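Local coordinates for protein NADPH-ferredoxin reductase FprA (Mycobacterium tuberculosis, PDB 1LQT) that uses FAD to transfer electrons between NADPH and ferredoxin, and may supply electrons to P450 systems, at residues V36-L42 / F76-V82; K416-H422 / L451-L455; I426-E430 / R441-A445. All blocks are in the same frame, centred on the assembly; numbering follows the deposited sequence.

Contact 1: V36-L42 / F76-V82; sequences VDMLEML and FRFFGNV. With FAD (flavin-adenine dinucleotide), chain H.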
loop_
_atom_site.group_PDB
_atom_site.type_symbol
_atom_site.label_atom_id
_atom_site.label_comp_id
_atom_site.label_asym_id
_atom_site.label_seq_id
_atom_site.Cartn_x
_atom_site.Cartn_y
_atom_site.Cartn_z
ATOM N N VAL A 36 6.667 -2.632 -24.223
ATOM C CA VAL A 36 6.555 -2.848 -22.786
ATOM C C VAL A 36 5.544 -3.940 -22.476
ATOM O O VAL A 36 4.397 -3.842 -22.884
ATOM C CB VAL A 36 6.102 -1.535 -22.113
ATOM C CG1 VAL A 36 5.840 -1.744 -20.607
ATOM C CG2 VAL A 36 7.082 -0.427 -22.358
ATOM N N ASP A 37 5.978 -4.980 -21.777
ATOM C CA ASP A 37 5.127 -6.043 -21.264
ATOM C C ASP A 37 5.099 -5.905 -19.755
ATOM O O ASP A 37 6.131 -5.903 -19.099
ATOM C CB ASP A 37 5.685 -7.415 -21.623
ATOM C CG ASP A 37 5.508 -7.792 -23.073
ATOM O OD1 ASP A 37 4.708 -7.140 -23.764
ATOM O OD2 ASP A 37 6.166 -8.754 -23.517
ATOM N N MET A 38 3.903 -5.800 -19.210
ATOM C CA MET A 38 3.682 -5.653 -17.787
ATOM C C MET A 38 3.090 -6.924 -17.238
ATOM O O MET A 38 2.049 -7.371 -17.706
ATOM C CB MET A 38 2.752 -4.468 -17.568
ATOM C CG MET A 38 2.487 -4.175 -16.137
ATOM S SD MET A 38 1.474 -2.677 -15.899
ATOM C CE MET A 38 2.599 -1.384 -16.201
ATOM N N LEU A 39 3.779 -7.525 -16.274
ATOM C CA LEU A 39 3.396 -8.776 -15.649
ATOM C C LEU A 39 2.937 -8.506 -14.245
ATOM O O LEU A 39 3.678 -7.951 -13.456
ATOM C CB LEU A 39 4.623 -9.708 -15.574
ATOM C CG LEU A 39 5.367 -9.930 -16.896
ATOM C CD1 LEU A 39 6.430 -11.032 -16.662
ATOM C CD2 LEU A 39 4.550 -10.184 -18.049
ATOM N N GLU A 40 1.738 -8.931 -13.914
ATOM C CA GLU A 40 1.111 -8.614 -12.642
ATOM C C GLU A 40 0.616 -9.878 -11.974
ATOM O O GLU A 40 -0.062 -10.699 -12.574
ATOM C CB GLU A 40 -0.051 -7.657 -12.875
ATOM C CG GLU A 40 -1.030 -7.512 -11.703
ATOM C CD GLU A 40 -0.390 -7.023 -10.417
ATOM O OE1 GLU A 40 0.389 -6.050 -10.483
ATOM O OE2 GLU A 40 -0.687 -7.625 -9.357
ATOM N N MET A 41 0.942 -9.984 -10.697
ATOM C CA MET A 41 0.568 -11.099 -9.844
ATOM C C MET A 41 -0.946 -11.387 -9.765
ATOM O O MET A 41 -1.367 -12.529 -9.733
ATOM C CB MET A 41 1.096 -10.755 -8.434
ATOM C CG MET A 41 0.565 -11.673 -7.330
ATOM S SD MET A 41 1.596 -11.680 -5.873
ATOM C CE MET A 41 1.208 -9.971 -5.060
ATOM N N LEU A 42 -1.702 -10.307 -9.612
ATOM C CA LEU A 42 -3.149 -10.402 -9.497
ATOM C C LEU A 42 -3.785 -10.373 -10.872
ATOM O O LEU A 42 -3.174 -9.955 -11.849
ATOM C CB LEU A 42 -3.679 -9.211 -8.684
ATOM C CG LEU A 42 -3.097 -9.092 -7.286
ATOM C CD1 LEU A 42 -3.728 -7.906 -6.582
ATOM C CD2 LEU A 42 -3.281 -10.337 -6.455
ATOM N N PHE A 76 2.195 -1.605 -25.652
ATOM C CA PHE A 76 2.023 -2.068 -24.279
ATOM C C PHE A 76 1.158 -3.306 -24.238
ATOM O O PHE A 76 0.100 -3.337 -24.884
ATOM C CB PHE A 76 1.323 -0.956 -23.497
ATOM C CG PHE A 76 1.046 -1.285 -22.061
ATOM C CD1 PHE A 76 -0.073 -1.981 -21.696
ATOM C CD2 PHE A 76 1.890 -0.816 -21.066
ATOM C CE1 PHE A 76 -0.298 -2.266 -20.339
ATOM C CE2 PHE A 76 1.662 -1.079 -19.746
ATOM C CZ PHE A 76 0.602 -1.808 -19.392
ATOM N N ARG A 77 1.564 -4.292 -23.433
ATOM C CA ARG A 77 0.753 -5.474 -23.170
ATOM C C ARG A 77 0.732 -5.703 -21.649
ATOM O O ARG A 77 1.726 -5.472 -20.971
ATOM C CB ARG A 77 1.310 -6.714 -23.853
ATOM C CG ARG A 77 1.370 -6.612 -25.354
ATOM C CD ARG A 77 1.716 -7.907 -26.069
ATOM N NE ARG A 77 3.029 -8.413 -25.667
ATOM C CZ ARG A 77 3.630 -9.437 -26.254
ATOM N NH1 ARG A 77 3.021 -10.067 -27.234
ATOM N NH2 ARG A 77 4.816 -9.836 -25.855
ATOM N N PHE A 78 -0.397 -6.207 -21.167
ATOM C CA PHE A 78 -0.591 -6.610 -19.784
ATOM C C PHE A 78 -0.831 -8.107 -19.685
ATOM O O PHE A 78 -1.599 -8.663 -20.451
ATOM C CB PHE A 78 -1.815 -5.895 -19.233
ATOM C CG PHE A 78 -2.209 -6.280 -17.814
ATOM C CD1 PHE A 78 -1.542 -5.753 -16.731
ATOM C CD2 PHE A 78 -3.294 -7.108 -17.568
ATOM C CE1 PHE A 78 -1.948 -6.071 -15.455
ATOM C CE2 PHE A 78 -3.697 -7.423 -16.294
ATOM C CZ PHE A 78 -3.029 -6.914 -15.228
ATOM N N PHE A 79 -0.182 -8.740 -18.730
ATOM C CA PHE A 79 -0.367 -10.142 -18.435
ATOM C C PHE A 79 -0.567 -10.278 -16.929
ATOM O O PHE A 79 0.394 -10.277 -16.155
ATOM C CB PHE A 79 0.839 -10.954 -18.866
ATOM C CG PHE A 79 1.168 -10.851 -20.334
ATOM C CD1 PHE A 79 0.618 -11.726 -21.258
ATOM C CD2 PHE A 79 2.039 -9.900 -20.804
ATOM C CE1 PHE A 79 0.963 -11.670 -22.601
ATOM C CE2 PHE A 79 2.358 -9.834 -22.170
ATOM C CZ PHE A 79 1.809 -10.713 -23.040
ATOM N N GLY A 80 -1.824 -10.388 -16.541
ATOM C CA GLY A 80 -2.181 -10.577 -15.151
ATOM C C GLY A 80 -2.233 -12.030 -14.751
ATOM O O GLY A 80 -2.208 -12.929 -15.582
ATOM N N ASN A 81 -2.284 -12.259 -13.452
ATOM C CA ASN A 81 -2.217 -13.596 -12.846
ATOM C C ASN A 81 -0.900 -14.287 -13.165
ATOM O O ASN A 81 -0.858 -15.496 -13.292
ATOM C CB ASN A 81 -3.424 -14.458 -13.244
ATOM C CG ASN A 81 -3.612 -15.673 -12.376
ATOM O OD1 ASN A 81 -3.296 -15.677 -11.186
ATOM N ND2 ASN A 81 -4.156 -16.727 -12.971
ATOM N N VAL A 82 0.171 -13.506 -13.304
ATOM C CA VAL A 82 1.518 -14.032 -13.545
ATOM C C VAL A 82 2.352 -13.607 -12.348
ATOM O O VAL A 82 2.621 -12.423 -12.141
ATOM C CB VAL A 82 2.101 -13.501 -14.864
ATOM C CG1 VAL A 82 3.542 -13.959 -15.029
ATOM C CG2 VAL A 82 1.268 -13.965 -16.023
HETATM P PA FAD H . 2.063 -1.050 -5.429
HETATM O O1A FAD H . 2.007 -1.865 -4.200
HETATM O O2A FAD H . 1.007 -0.042 -5.700
HETATM O O5B FAD H . 2.088 -2.030 -6.693
HETATM C C5B FAD H . 2.883 -3.222 -6.659
HETATM C C4B FAD H . 2.268 -4.180 -7.671
HETATM O O4B FAD H . 3.203 -5.238 -7.866
HETATM C C3B FAD H . 0.955 -4.822 -7.208
HETATM O O3B FAD H . -0.046 -4.764 -8.198
HETATM C C2B FAD H . 1.373 -6.229 -6.876
HETATM O O2B FAD H . 0.355 -7.202 -6.932
HETATM C C1B FAD H . 2.498 -6.464 -7.892
HETATM N N9A FAD H . 3.426 -7.530 -7.541
HETATM C C8A FAD H . 4.044 -7.704 -6.332
HETATM N N7A FAD H . 4.848 -8.759 -6.331
HETATM C C5A FAD H . 4.711 -9.309 -7.591
HETATM C C6A FAD H . 5.295 -10.436 -8.175
HETATM N N6A FAD H . 6.186 -11.207 -7.571
HETATM N N1A FAD H . 4.953 -10.705 -9.465
HETATM C C2A FAD H . 4.084 -9.886 -10.116
HETATM N N3A FAD H . 3.494 -8.791 -9.618
HETATM C C4A FAD H . 3.841 -8.545 -8.351
HETATM N N1 FAD H . -1.326 7.355 -1.848
HETATM C C2 FAD H . -2.070 8.443 -2.197
HETATM O O2 FAD H . -1.633 9.288 -2.954
HETATM N N3 FAD H . -3.335 8.589 -1.650
HETATM C C4 FAD H . -3.930 7.665 -0.842
HETATM O O4 FAD H . -5.092 7.839 -0.412
HETATM C C4X FAD H . -3.179 6.526 -0.531
HETATM N N5 FAD H . -3.714 5.533 0.260
HETATM C C5X FAD H . -2.953 4.441 0.589
HETATM C C6 FAD H . -3.471 3.462 1.401
HETATM C C7 FAD H . -2.719 2.381 1.823
HETATM C C7M FAD H . -3.334 1.323 2.697
HETATM C C8 FAD H . -1.398 2.277 1.371
HETATM C C8M FAD H . -0.524 1.136 1.816
HETATM C C9 FAD H . -0.863 3.249 0.528
HETATM C C9A FAD H . -1.624 4.338 0.127
HETATM N N10 FAD H . -1.101 5.337 -0.700
HETATM C C10 FAD H . -1.878 6.413 -1.049
HETATM C "C1'" FAD H . 0.278 5.249 -1.264
HETATM C "C2'" FAD H . 0.289 4.496 -2.593
HETATM O "O2'" FAD H . -0.481 3.330 -2.444
HETATM C "C3'" FAD H . 1.739 4.135 -2.971
HETATM O "O3'" FAD H . 2.520 5.311 -3.157
HETATM C "C4'" FAD H . 1.903 3.392 -4.297
HETATM O "O4'" FAD H . 0.810 2.511 -4.541
HETATM C "C5'" FAD H . 3.216 2.610 -4.313
HETATM O "O5'" FAD H . 3.355 2.140 -5.660
HETATM P P FAD H . 4.218 0.880 -6.089
HETATM O O1P FAD H . 4.062 0.826 -7.560
HETATM O O2P FAD H . 5.606 0.903 -5.534
HETATM O O3P FAD H . 3.536 -0.377 -5.402
HETATM O O HOH W 1 -3.410 -14.022 -8.949
#

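Contact 2: K416-H422 / L451-L455; sequences KLVTSAH and LRIGL. With ACT (acetate ion), chain F.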
loop_
_atom_site.group_PDB
_atom_site.type_symbol
_atom_site.label_atom_id
_atom_site.label_comp_id
_atom_site.label_asym_id
_atom_site.label_seq_id
_atom_site.Cartn_x
_atom_site.Cartn_y
_atom_site.Cartn_z
ATOM N N LYS A 416 -3.575 -19.598 -17.351
ATOM C CA LYS A 416 -4.665 -18.793 -16.831
ATOM C C LYS A 416 -4.266 -17.332 -16.703
ATOM O O LYS A 416 -4.776 -16.617 -15.850
ATOM C CB LYS A 416 -5.127 -19.355 -15.500
ATOM C CG LYS A 416 -5.666 -20.792 -15.600
ATOM C CD LYS A 416 -6.300 -21.255 -14.324
ATOM C CE LYS A 416 -6.697 -22.719 -14.394
ATOM N NZ LYS A 416 -7.089 -23.177 -13.018
ATOM N N LEU A 417 -3.382 -16.856 -17.560
ATOM C CA LEU A 417 -3.028 -15.436 -17.530
ATOM C C LEU A 417 -4.224 -14.618 -18.010
ATOM O O LEU A 417 -5.099 -15.090 -18.723
ATOM C CB LEU A 417 -1.724 -15.141 -18.266
ATOM C CG LEU A 417 -1.713 -15.365 -19.778
ATOM C CD1 LEU A 417 -2.432 -14.269 -20.559
ATOM C CD2 LEU A 417 -0.260 -15.516 -20.228
ATOM N N VAL A 418 -4.232 -13.371 -17.577
ATOM C CA VAL A 418 -5.292 -12.415 -17.833
ATOM C C VAL A 418 -4.774 -11.287 -18.706
ATOM O O VAL A 418 -3.964 -10.490 -18.275
ATOM C CB VAL A 418 -5.860 -11.886 -16.495
ATOM C CG1 VAL A 418 -6.930 -10.831 -16.757
ATOM C CG2 VAL A 418 -6.428 -13.033 -15.705
ATOM N N THR A 419 -5.223 -11.208 -19.959
ATOM C CA THR A 419 -4.770 -10.142 -20.847
ATOM C C THR A 419 -5.540 -8.871 -20.525
ATOM O O THR A 419 -6.493 -8.885 -19.761
ATOM C CB THR A 419 -5.041 -10.477 -22.291
ATOM O OG1 THR A 419 -6.440 -10.706 -22.394
ATOM C CG2 THR A 419 -4.305 -11.730 -22.750
ATOM N N SER A 420 -5.146 -7.781 -21.154
ATOM C CA SER A 420 -5.846 -6.524 -20.972
ATOM C C SER A 420 -7.321 -6.651 -21.294
ATOM O O SER A 420 -8.158 -6.168 -20.576
ATOM C CB SER A 420 -5.265 -5.461 -21.884
ATOM O OG SER A 420 -4.011 -5.100 -21.470
ATOM N N ALA A 421 -7.636 -7.287 -22.415
ATOM C CA ALA A 421 -9.025 -7.415 -22.801
ATOM C C ALA A 421 -9.839 -8.169 -21.761
ATOM O O ALA A 421 -10.998 -7.844 -21.529
ATOM C CB ALA A 421 -9.128 -8.113 -24.166
ATOM N N HIS A 422 -9.249 -9.159 -21.119
ATOM C CA HIS A 422 -9.949 -9.899 -20.087
ATOM C C HIS A 422 -10.026 -9.174 -18.759
ATOM O O HIS A 422 -11.025 -9.291 -18.054
ATOM C CB HIS A 422 -9.391 -11.273 -19.999
ATOM C CG HIS A 422 -9.737 -12.050 -21.229
ATOM N ND1 HIS A 422 -10.855 -12.832 -21.334
ATOM C CD2 HIS A 422 -9.248 -11.953 -22.487
ATOM C CE1 HIS A 422 -10.916 -13.358 -22.548
ATOM N NE2 HIS A 422 -9.976 -12.806 -23.279
ATOM N N LEU A 451 -11.119 -15.212 -11.856
ATOM C CA LEU A 451 -10.832 -16.010 -13.033
ATOM C C LEU A 451 -12.076 -16.560 -13.708
ATOM O O LEU A 451 -12.094 -16.745 -14.927
ATOM C CB LEU A 451 -9.863 -17.133 -12.686
ATOM C CG LEU A 451 -8.478 -16.683 -12.240
ATOM C CD1 LEU A 451 -7.615 -17.928 -12.026
ATOM C CD2 LEU A 451 -7.785 -15.750 -13.203
ATOM N N ARG A 452 -13.142 -16.786 -12.950
ATOM C CA ARG A 452 -14.409 -17.217 -13.549
ATOM C C ARG A 452 -14.842 -16.197 -14.583
ATOM O O ARG A 452 -15.345 -16.546 -15.644
ATOM C CB ARG A 452 -15.467 -17.378 -12.456
ATOM C CG ARG A 452 -16.870 -17.762 -12.895
ATOM C CD ARG A 452 -17.788 -17.846 -11.708
ATOM N NE ARG A 452 -19.104 -18.323 -12.041
ATOM C CZ ARG A 452 -20.100 -18.327 -11.183
ATOM N NH1 ARG A 452 -19.922 -17.853 -9.967
ATOM N NH2 ARG A 452 -21.293 -18.774 -11.547
ATOM N N ILE A 453 -14.639 -14.921 -14.269
ATOM C CA ILE A 453 -15.076 -13.848 -15.138
ATOM C C ILE A 453 -14.002 -13.470 -16.148
ATOM O O ILE A 453 -14.294 -13.205 -17.293
ATOM C CB ILE A 453 -15.523 -12.622 -14.281
ATOM C CG1 ILE A 453 -16.659 -12.995 -13.343
ATOM C CG2 ILE A 453 -15.866 -11.435 -15.188
ATOM C CD1 ILE A 453 -17.819 -13.745 -13.963
ATOM N N GLY A 454 -12.745 -13.473 -15.736
ATOM C CA GLY A 454 -11.650 -12.993 -16.547
ATOM C C GLY A 454 -11.189 -13.950 -17.621
ATOM O O GLY A 454 -10.782 -13.522 -18.692
ATOM N N LEU A 455 -11.351 -15.232 -17.448
ATOM C CA LEU A 455 -10.836 -16.162 -18.442
ATOM C C LEU A 455 -11.914 -16.548 -19.400
ATOM O O LEU A 455 -11.581 -17.119 -20.482
ATOM C CB LEU A 455 -10.389 -17.425 -17.763
ATOM C CG LEU A 455 -9.270 -17.286 -16.745
ATOM C CD1 LEU A 455 -8.983 -18.623 -16.126
ATOM C CD2 LEU A 455 -8.026 -16.757 -17.383
HETATM C C ACT F . -4.733 -2.555 -18.677
HETATM O O ACT F . -4.949 -3.166 -19.737
HETATM O OXT ACT F . -5.418 -1.531 -18.523
HETATM C CH3 ACT F . -3.728 -2.993 -17.643
HETATM O O HOH W 2 -13.380 -12.892 -19.899
#

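Contact 3: I426-E430 / R441-A445; sequences IDAFE and RVKLA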
loop_
_atom_site.group_PDB
_atom_site.type_symbol
_atom_site.label_atom_id
_atom_site.label_comp_id
_atom_site.label_asym_id
_atom_site.label_seq_id
_atom_site.Cartn_x
_atom_site.Cartn_y
_atom_site.Cartn_z
ATOM N N ILE A 426 -13.447 -8.192 -16.414
ATOM C CA ILE A 426 -13.537 -8.126 -14.959
ATOM C C ILE A 426 -13.997 -6.741 -14.513
ATOM O O ILE A 426 -14.887 -6.609 -13.690
ATOM C CB ILE A 426 -12.189 -8.471 -14.309
ATOM C CG1 ILE A 426 -11.855 -9.961 -14.506
ATOM C CG2 ILE A 426 -12.189 -8.111 -12.816
ATOM C CD1 ILE A 426 -10.421 -10.337 -14.130
ATOM N N ASP A 427 -13.338 -5.707 -15.040
ATOM C CA ASP A 427 -13.636 -4.338 -14.669
ATOM C C ASP A 427 -15.104 -4.001 -14.940
ATOM O O ASP A 427 -15.798 -3.443 -14.090
ATOM C CB ASP A 427 -12.697 -3.423 -15.435
ATOM C CG ASP A 427 -12.876 -1.977 -15.126
ATOM O OD1 ASP A 427 -13.056 -1.633 -13.946
ATOM O OD2 ASP A 427 -12.883 -1.159 -16.050
ATOM N N ALA A 428 -15.562 -4.334 -16.138
ATOM C CA ALA A 428 -16.935 -4.061 -16.487
ATOM C C ALA A 428 -17.900 -4.805 -15.581
ATOM O O ALA A 428 -18.932 -4.253 -15.190
ATOM C CB ALA A 428 -17.161 -4.429 -17.938
ATOM N N PHE A 429 -17.592 -6.051 -15.283
ATOM C CA PHE A 429 -18.436 -6.838 -14.394
ATOM C C PHE A 429 -18.559 -6.172 -13.035
ATOM O O PHE A 429 -19.651 -6.037 -12.494
ATOM C CB PHE A 429 -17.821 -8.232 -14.281
ATOM C CG PHE A 429 -18.655 -9.237 -13.539
ATOM C CD1 PHE A 429 -19.408 -10.187 -14.221
ATOM C CD2 PHE A 429 -18.668 -9.271 -12.147
ATOM C CE1 PHE A 429 -20.128 -11.134 -13.548
ATOM C CE2 PHE A 429 -19.403 -10.197 -11.486
ATOM C CZ PHE A 429 -20.137 -11.129 -12.189
ATOM N N GLU A 430 -17.436 -5.770 -12.463
ATOM C CA GLU A 430 -17.426 -5.184 -11.142
ATOM C C GLU A 430 -18.177 -3.868 -11.116
ATOM O O GLU A 430 -18.963 -3.607 -10.224
ATOM C CB GLU A 430 -15.991 -5.007 -10.664
ATOM C CG GLU A 430 -15.236 -6.300 -10.415
ATOM C CD GLU A 430 -13.860 -6.062 -9.827
ATOM O OE1 GLU A 430 -13.304 -4.959 -10.053
ATOM O OE2 GLU A 430 -13.342 -6.955 -9.129
ATOM N N ARG A 441 -18.170 0.086 -7.732
ATOM C CA ARG A 441 -18.039 -1.284 -8.180
ATOM C C ARG A 441 -18.275 -2.195 -6.985
ATOM O O ARG A 441 -18.227 -1.749 -5.835
ATOM C CB ARG A 441 -16.662 -1.575 -8.786
ATOM C CG ARG A 441 -15.533 -1.532 -7.795
ATOM C CD ARG A 441 -14.164 -1.833 -8.408
ATOM N NE ARG A 441 -13.794 -0.872 -9.441
ATOM C CZ ARG A 441 -13.510 -1.137 -10.735
ATOM N NH1 ARG A 441 -13.500 -2.373 -11.252
ATOM N NH2 ARG A 441 -13.218 -0.129 -11.534
ATOM N N VAL A 442 -18.512 -3.472 -7.281
ATOM C CA VAL A 442 -18.441 -4.533 -6.269
ATOM C C VAL A 442 -17.373 -5.456 -6.762
ATOM O O VAL A 442 -17.482 -6.014 -7.841
ATOM C CB VAL A 442 -19.776 -5.277 -6.050
ATOM C CG1 VAL A 442 -19.605 -6.336 -5.005
ATOM C CG2 VAL A 442 -20.879 -4.328 -5.699
ATOM N N LYS A 443 -16.314 -5.592 -5.986
ATOM C CA LYS A 443 -15.165 -6.358 -6.392
ATOM C C LYS A 443 -15.346 -7.843 -6.230
ATOM O O LYS A 443 -15.950 -8.325 -5.290
ATOM C CB LYS A 443 -13.944 -5.920 -5.592
ATOM C CG LYS A 443 -13.462 -4.533 -5.912
ATOM C CD LYS A 443 -12.302 -4.151 -5.023
ATOM C CE LYS A 443 -11.797 -2.784 -5.332
ATOM N NZ LYS A 443 -10.729 -2.370 -4.331
ATOM N N LEU A 444 -14.746 -8.568 -7.175
ATOM C CA LEU A 444 -14.601 -10.010 -7.091
ATOM C C LEU A 444 -13.400 -10.243 -6.150
ATOM O O LEU A 444 -12.281 -9.804 -6.423
ATOM C CB LEU A 444 -14.354 -10.560 -8.489
ATOM C CG LEU A 444 -15.540 -10.389 -9.440
ATOM C CD1 LEU A 444 -15.089 -10.547 -10.859
ATOM C CD2 LEU A 444 -16.629 -11.398 -9.117
ATOM N N ALA A 445 -13.652 -10.921 -5.036
ATOM C CA ALA A 445 -12.745 -10.907 -3.894
ATOM C C ALA A 445 -11.842 -12.122 -3.757
ATOM O O ALA A 445 -11.043 -12.189 -2.837
ATOM C CB ALA A 445 -13.537 -10.714 -2.607
#

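Contact 1: V36-L42 / F76-V82
D37 and R77, paired on one face of the sheet, both place CG anti to the carbonyl carbon (chi1 -74° for D37), which lays carboxylate and guanidinium side by side. R77 grips side-on: NE donates to D37 OD1 at 2.8 Å and NH2 to D37 OD2 at 2.9 Å, both on syn sides and close to the guanidinium plane, with the two flat groups turned 29° apart. The ring of F79 brings CZ against one face of that guanidinium, while L39 CD2 packs on F79 CD2 at 3.7 Å. D37 OD2 has a second partner in the hydroxyl of Y97. On the face carrying V36, M38 and E40, a bend at chi3 of M38 lays CE at the edge of the F76 ring, 3.7 Å from F76 CE2; M38 SD, also at the edge, makes the Met-aromatic contact, 5.0 Å from the F76 ring centroid. E40 rests CB on F78 CE1 at 3.6 Å, then bends at chi2 (59°) and carries its carboxylate to the FAD ribose. There OE1 accepts from O3B and OE2 from O2B, each at 2.7 Å; L42 N also donates to OE2. An acidic residue near the C-terminal end of the second strand, holding the adenosine ribose, is the hallmark of a dinucleotide-binding Rossmann fold. The backbones form a parallel ladder from V36/F76 to L39/F79. Strand 34-40 lies between strands 4-9 and 76-80, helix 13-28 covers V36 and M38, and helix 402-413 covers L39, R77 and F79 on the other face.

Contact 2: K416-H422 / L451-L455
H422 turns the edge of its imidazole to the end of helix 447-454, so that G454 O lies near the ring plane. ND1 comes within 2.7 Å of G454 O, but the bond is weak, its N-H...O angle a strongly bent 117°. G454 O is also 2.9 Å from H422 CB, so the oxygen sits against the root of the side chain as well as the ring. A water 2.9 Å from H422 ND1 donates to I453 O, linking the ring to the helix end a second time. With CG anti to the carbonyl carbon (chi1 -69°), the ring reaches out toward the last helical residues. G454 itself brings bare backbone to this meeting.

The segment 416-422 passes from a short, weakly bonded edge strand into helix 420-434, and T419 stands at the N-cap of that helix. Its OG1 accepts from H422 N in a long, weak capping bond, so the residue that reaches across to G454 is also tied to the helix start.

Toward K416 the meeting becomes apolar. V418 and L451 approach at a slant, CG2 of V418 lying 3.9 Å from CD2 of L451. L455 parts its two methyls: CD2 lies over the backbone, 3.6 Å from the carbonyl oxygens of both K416 and L417, whereas CD1 rests on the aliphatic stem of K416, 4.0 Å from its CB. The extended lysine chain runs on past that methyl, carrying its amino group away from the helix. V418 also pairs through its backbone with G80, and K416 O accepts from the side-chain amide of N81.

Contact 3: I426-E430 / R441-A445
The guanidinium of R441 is met at its edge by two carboxylates, those of D427 and E430. The D427 carboxylate is nearly coplanar with it, 14° apart, and a single oxygen does the work: OD1 accepts from NH1 and NH2, both at 2.8 Å, in an end-on grip. The NH1 bond uses the anti lone pair, while NH2 approaches nearly along the C-O axis. The E430 carboxylate is instead turned steeply, 75° from the guanidinium, yet OE1 offers its anti lone pair to NH1 at 2.9 Å. NH1 is thus shared between the two acids, which fixes the rotation of the arginine head. R50 forms a salt bridge to E430 OE1 too, so this oxygen faces two arginines and probably stays ionised.

The other oxygen of E430 turns to the main chain: OE2 accepts from L444 N at 2.9 Å, while E430 O takes V442 N at 3.0 Å. The extended glutamate therefore holds the 441-445 loop by its side chain and its carbonyl. R441 reaches back with CG between its own backbone N and carbonyl carbon (chi1 68°), then bends at chi3 toward D427. Farther along, L444 crosses F429 at about a right angle, CD2 lying 3.8 Å from F429 CE2, and its CD1 touches I426 CG2.

The network ties the 441-445 loop, between helices 420-434 and 447-454, to the first of them. Helix 447-454 packs on I426, F429 and L444; V442 touches helix 180-186, and K443 NZ donates to R50 O and N133 O.

How the contacts relate
Contact 1 is the part that reaches the cofactor, E40 holding the FAD ribose. Contact 2 adjoins it, centres about 11 Å apart, because strand 418-419 pairs antiparallel with strand 76-80: G80 N lies 2.8 Å from V418 O. Contact 3 is nested within the chain loop closed by contact 2, about 12 Å from it between centres; both use helix 420-434, and I453 CD1 packs 3.5 Å from F429 CE1. Contacts 1 and 3 do not touch, their nearest atoms being about 7 Å apart. Contact 2 thus links helices 420-434 and 447-454 to each other beside the edge of the FAD-binding sheet, while the K443 side chain stays about 11 Å from FAD.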